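Local coordinates for virulent strain associated lipoprotein (Borreliella spielmanii A14S, PDB 6FZZ) that is an outer surface lipoprotein of the PFam54 family that probably binds glutathione, as its Borrelia burgdorferi relative BBE31 does, at residues E97-A102 with L185-I190. Residues are numbered along the deposited sequence; the frame is centred on the assembly and turned at random.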
loop_
_atom_site.group_PDB
_atom_site.type_symbol
_atom_site.label_atom_id
_atom_site.label_comp_id
_atom_site.label_asym_id
_atom_site.label_seq_id
_atom_site.Cartn_x
_atom_site.Cartn_y
_atom_site.Cartn_z
ATOM N N GLU A 97 -15.041 -8.055 2.287
ATOM C CA GLU A 97 -16.096 -8.595 3.133
ATOM C C GLU A 97 -15.769 -8.496 4.620
ATOM O O GLU A 97 -16.622 -7.987 5.409
ATOM C CB GLU A 97 -16.409 -10.065 2.739
ATOM C CG GLU A 97 -16.981 -10.128 1.331
ATOM C CD GLU A 97 -17.196 -11.573 0.840
ATOM O OE1 GLU A 97 -16.657 -12.514 1.471
ATOM O OE2 GLU A 97 -17.880 -11.757 -0.198
ATOM N N ILE A 98 -14.545 -8.886 5.009
ATOM C CA ILE A 98 -14.153 -8.893 6.419
ATOM C C ILE A 98 -14.100 -7.472 6.988
ATOM O O ILE A 98 -14.599 -7.225 8.059
ATOM C CB ILE A 98 -12.774 -9.538 6.658
ATOM C CG1 ILE A 98 -12.824 -11.035 6.411
ATOM C CG2 ILE A 98 -12.290 -9.333 8.074
ATOM C CD1 ILE A 98 -11.441 -11.559 6.138
ATOM N N ILE A 99 -13.496 -6.532 6.248
ATOM C CA ILE A 99 -13.458 -5.151 6.682
ATOM C C ILE A 99 -14.852 -4.452 6.774
ATOM O O ILE A 99 -15.127 -3.723 7.716
ATOM C CB ILE A 99 -12.469 -4.340 5.803
ATOM C CG1 ILE A 99 -11.115 -5.061 5.745
ATOM C CG2 ILE A 99 -12.341 -2.910 6.313
ATOM C CD1 ILE A 99 -10.409 -5.253 7.111
ATOM N N ILE A 100 -15.716 -4.689 5.790
ATOM C CA ILE A 100 -17.114 -4.273 5.847
ATOM C C ILE A 100 -17.841 -4.834 7.065
ATOM O O ILE A 100 -18.506 -4.087 7.792
ATOM C CB ILE A 100 -17.854 -4.653 4.551
ATOM C CG1 ILE A 100 -17.343 -3.803 3.380
ATOM C CG2 ILE A 100 -19.379 -4.555 4.706
ATOM C CD1 ILE A 100 -17.771 -4.337 2.016
ATOM N N LEU A 101 -17.696 -6.120 7.293
ATOM C CA LEU A 101 -18.264 -6.743 8.502
ATOM C C LEU A 101 -17.770 -6.133 9.806
ATOM O O LEU A 101 -18.540 -5.961 10.724
ATOM C CB LEU A 101 -17.997 -8.217 8.515
ATOM C CG LEU A 101 -18.897 -8.952 7.560
ATOM C CD1 LEU A 101 -18.388 -10.394 7.441
ATOM C CD2 LEU A 101 -20.360 -8.881 8.030
ATOM N N ALA A 102 -16.489 -5.789 9.878
ATOM C CA ALA A 102 -15.931 -5.044 11.027
ATOM C C ALA A 102 -16.372 -3.596 11.066
ATOM O O ALA A 102 -16.124 -2.910 12.072
ATOM C CB ALA A 102 -14.389 -5.092 10.991
ATOM N N LEU A 185 -12.738 -5.488 17.582
ATOM C CA LEU A 185 -11.549 -5.200 18.406
ATOM C C LEU A 185 -10.222 -5.520 17.699
ATOM O O LEU A 185 -9.272 -4.731 17.739
ATOM C CB LEU A 185 -11.576 -5.994 19.720
ATOM C CG LEU A 185 -12.481 -5.410 20.779
ATOM C CD1 LEU A 185 -12.848 -6.447 21.853
ATOM C CD2 LEU A 185 -11.762 -4.203 21.395
ATOM N N HIS A 186 -10.150 -6.696 17.084
ATOM C CA HIS A 186 -8.957 -7.104 16.349
ATOM C C HIS A 186 -8.695 -6.174 15.149
ATOM O O HIS A 186 -7.569 -5.757 14.906
ATOM C CB HIS A 186 -9.166 -8.562 15.904
ATOM C CG HIS A 186 -8.027 -9.126 15.118
ATOM N ND1 HIS A 186 -6.787 -9.378 15.674
ATOM C CD2 HIS A 186 -7.945 -9.527 13.834
ATOM C CE1 HIS A 186 -5.993 -9.909 14.755
ATOM N NE2 HIS A 186 -6.670 -9.992 13.627
ATOM N N VAL A 187 -9.719 -5.866 14.378
ATOM C CA VAL A 187 -9.533 -4.952 13.240
ATOM C C VAL A 187 -9.056 -3.540 13.695
ATOM O O VAL A 187 -8.238 -2.879 12.983
ATOM C CB VAL A 187 -10.750 -4.950 12.326
ATOM C CG1 VAL A 187 -10.675 -3.868 11.245
ATOM C CG2 VAL A 187 -10.812 -6.303 11.617
ATOM N N LYS A 188 -9.519 -3.091 14.869
ATOM C CA LYS A 188 -9.020 -1.840 15.472
ATOM C C LYS A 188 -7.553 -1.818 15.741
ATOM O O LYS A 188 -6.918 -0.767 15.525
ATOM C CB LYS A 188 -9.675 -1.559 16.814
ATOM C CG LYS A 188 -11.038 -1.034 16.670
ATOM C CD LYS A 188 -11.011 0.376 16.169
ATOM C CE LYS A 188 -12.286 1.109 16.576
ATOM N NZ LYS A 188 -12.727 1.997 15.492
ATOM N N GLU A 189 -7.050 -2.923 16.298
ATOM C CA GLU A 189 -5.618 -3.131 16.534
ATOM C C GLU A 189 -4.825 -3.105 15.222
ATOM O O GLU A 189 -3.686 -2.647 15.206
ATOM C CB GLU A 189 -5.298 -4.492 17.171
ATOM C CG GLU A 189 -5.361 -4.644 18.672
ATOM C CD GLU A 189 -4.807 -3.446 19.432
ATOM O OE1 GLU A 189 -3.705 -2.947 19.095
ATOM O OE2 GLU A 189 -5.507 -3.014 20.368
ATOM N N ILE A 190 -5.389 -3.688 14.153
ATOM C CA ILE A 190 -4.743 -3.591 12.829
ATOM C C ILE A 190 -4.679 -2.134 12.374
ATOM O O ILE A 190 -3.606 -1.683 11.873
ATOM C CB ILE A 190 -5.416 -4.520 11.819
ATOM C CG1 ILE A 190 -5.203 -5.955 12.259
ATOM C CG2 ILE A 190 -4.854 -4.337 10.427
ATOM C CD1 ILE A 190 -5.950 -6.986 11.426
#
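Val187 packs its isopropyl group against Ala102 and Ile99, one helical turn apart on the neighbouring helix. The closest approach joins Val187 CG2 to Ala102 CB at 3.8 Å. Val187 CG1 lies 3.9 Å from the same Ala102 CB, and Val187 CB is equally near. The alanine methyl therefore meets the whole branched end of the valine rather than one of its tips. Both CB atoms point across the interface, where Ala102 CA and Val187 CA lie 6.8 Å apart, a spacing consistent with the small alanine side chain. The valine torsion sets CG1 anti to its own backbone N (chi1 172°), and CG2 anti to the carbonyl carbon. With this rotation both methyls flank Ala102, while CG1 also faces Ile99. That second contact is looser, with Ile99 CD1 4.4 Å from Val187 CG1. The delta methyl does the touching, carried toward the valine by two bends of the Ile99 side chain (chi1 -51°, chi2 -61°).

All three residues are buried, and the direct contact is purely apolar. Ile108 of helix 105-126 touches both Val187 and Ile99, so a third helix shares this small core. Polar links lie beside it: Lys184 NZ is hydrogen-bonded to Ala102 O, and Lys188 NZ forms a salt bridge with Glu104 OE2. The contact joins the later part of helix 89-102 to the early part of the long helix 180-209, within its predicted coiled coil. This is apolar packing of three helices, in the all-helical, C-terminal portion of a lipoprotein of the PFam54 (BbCRASP-1-like) family.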